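Local coordinates for protein cellobiose 2-epimerase (Spirochaeta thermophila DSM 6192, PDB 5ZIG) that probably catalyses the reversible epimerization of cellobiose to 4-O-beta-D-glucopyranosyl-D-mannose, at residues Trp345-Met349 / Asp350-Asp354. Numbering follows the deposited sequence.
Sequences WRFIM and DHLVD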
# COMPACT_ATOMS: atom_id res chain seq x y z
N TRP A 345 -17.29 1.01 -3.56
CA TRP A 345 -17.42 1.63 -2.24
C TRP A 345 -18.67 1.15 -1.52
O TRP A 345 -18.65 0.93 -0.31
CB TRP A 345 -17.44 3.16 -2.36
CG TRP A 345 -17.56 3.78 -0.99
CD1 TRP A 345 -18.67 4.36 -0.45
CD2 TRP A 345 -16.55 3.81 0.02
NE1 TRP A 345 -18.41 4.78 0.84
CE2 TRP A 345 -17.12 4.45 1.16
CE3 TRP A 345 -15.22 3.37 0.09
CZ2 TRP A 345 -16.40 4.65 2.33
CZ3 TRP A 345 -14.51 3.58 1.24
CH2 TRP A 345 -15.11 4.20 2.37
N ARG A 346 -19.77 1.00 -2.27
CA ARG A 346 -20.99 0.45 -1.70
C ARG A 346 -20.74 -0.95 -1.15
O ARG A 346 -21.21 -1.29 -0.06
CB ARG A 346 -22.10 0.44 -2.77
CG ARG A 346 -23.49 0.14 -2.26
CD ARG A 346 -23.82 0.95 -1.02
NE ARG A 346 -25.21 0.77 -0.61
CZ ARG A 346 -25.69 1.15 0.57
NH1 ARG A 346 -24.89 1.74 1.45
NH2 ARG A 346 -26.98 0.95 0.86
N PHE A 347 -19.99 -1.77 -1.89
CA PHE A 347 -19.67 -3.10 -1.40
C PHE A 347 -18.93 -3.02 -0.06
O PHE A 347 -19.26 -3.75 0.89
CB PHE A 347 -18.85 -3.87 -2.44
CG PHE A 347 -18.64 -5.31 -2.08
CD1 PHE A 347 -19.62 -6.25 -2.36
CD2 PHE A 347 -17.48 -5.71 -1.41
CE1 PHE A 347 -19.46 -7.57 -2.01
CE2 PHE A 347 -17.30 -7.02 -1.05
CZ PHE A 347 -18.30 -7.96 -1.35
N ILE A 348 -17.95 -2.12 0.02
CA ILE A 348 -17.18 -1.94 1.25
C ILE A 348 -18.09 -1.53 2.39
O ILE A 348 -18.03 -2.10 3.49
CB ILE A 348 -16.07 -0.89 1.04
CG1 ILE A 348 -15.07 -1.33 -0.02
CG2 ILE A 348 -15.37 -0.58 2.36
CD1 ILE A 348 -14.16 -0.19 -0.49
N MET A 349 -18.90 -0.50 2.18
CA MET A 349 -19.82 -0.04 3.22
C MET A 349 -20.80 -1.13 3.64
O MET A 349 -21.12 -1.27 4.83
CB MET A 349 -20.58 1.20 2.75
CG MET A 349 -19.72 2.47 2.64
SD MET A 349 -19.09 3.04 4.23
CE MET A 349 -20.47 3.97 4.87
N ASP A 350 -21.28 -1.92 2.68
CA ASP A 350 -22.31 -2.92 2.96
C ASP A 350 -21.75 -4.11 3.73
O ASP A 350 -22.44 -4.67 4.59
CB ASP A 350 -22.95 -3.39 1.67
CG ASP A 350 -23.98 -2.43 1.15
OD1 ASP A 350 -24.75 -1.91 1.98
OD2 ASP A 350 -24.02 -2.22 -0.08
N HIS A 351 -20.54 -4.54 3.41
CA HIS A 351 -20.10 -5.84 3.91
C HIS A 351 -18.76 -5.82 4.64
O HIS A 351 -18.60 -6.54 5.63
CB HIS A 351 -20.06 -6.83 2.73
CG HIS A 351 -21.33 -6.85 1.92
ND1 HIS A 351 -22.57 -7.13 2.47
CD2 HIS A 351 -21.55 -6.62 0.60
CE1 HIS A 351 -23.49 -7.07 1.52
NE2 HIS A 351 -22.90 -6.77 0.38
N LEU A 352 -17.79 -5.01 4.19
CA LEU A 352 -16.45 -5.04 4.79
C LEU A 352 -16.35 -4.22 6.06
O LEU A 352 -15.45 -4.46 6.87
CB LEU A 352 -15.40 -4.56 3.79
CG LEU A 352 -15.02 -5.67 2.82
CD1 LEU A 352 -14.46 -5.06 1.54
CD2 LEU A 352 -14.03 -6.68 3.45
N VAL A 353 -17.21 -3.23 6.24
CA VAL A 353 -17.23 -2.49 7.50
C VAL A 353 -17.82 -3.39 8.58
O VAL A 353 -18.88 -3.99 8.40
CB VAL A 353 -18.01 -1.18 7.34
CG1 VAL A 353 -18.16 -0.46 8.66
CG2 VAL A 353 -17.31 -0.28 6.36
N ASP A 354 -17.14 -3.49 9.70
CA ASP A 354 -17.60 -4.24 10.81
C ASP A 354 -18.06 -3.26 11.83
O ASP A 354 -17.29 -2.80 12.60
CB ASP A 354 -16.51 -5.12 11.39
CG ASP A 354 -16.98 -5.95 12.58
OD1 ASP A 354 -16.16 -6.62 13.16
OD2 ASP A 354 -18.13 -5.93 12.95
O HOH W 1 -27.19 -1.66 -0.54
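With chi1 at -172°, F347 swings its ring away from its own backbone N, while H351 (chi1 -50°) keeps CG next to its N, which brings the two rings together one turn apart. This is the C-terminal end of helix 336-352, in the (alpha/alpha)6 barrel of the N-acylglucosamine 2-epimerase family. The rings form an edge-to-face pair. H351 turns its CD2 edge to the face of F347, with the planes 66° apart. H351 CD2 lies 3.5 Å from F347 CE1. L352 CD1 reaches the same phenyl ring from its edge, near the ring plane.

On the exposed side R346 pairs with one of two conformers of D350, so this pairing may be partial. The R346 chain bends at chi2, which brings one guanidinium face to the D350 carboxylate. In this conformer D350 OD1 sits over the centre of that face, 3.5 Å from R346 CZ. D350 OD2 is 3.3 Å from R346 NE, well out of the guanidinium plane. The salt bridge therefore rests on charge, with no N-H pointing at the oxygen. One water joins the pair, donating to D350 OD2 and weakly accepting from R346 NH2.

The buried side carries I348, L352 and V353. I348 CG1 meets L352 CD1 at 4.1 Å. Both residues also touch Q318 of helix 315-332, while V353 packs on Q21 and H25 of helix 7-31.

The helix widens to a pi-type turn as it ends. I348 O takes two N-H groups: a weak bond from L352 N and a better-angled one from V353 N. The V353 N to I348 O bond is 3.1 Å long and lies nearly along the C=O axis.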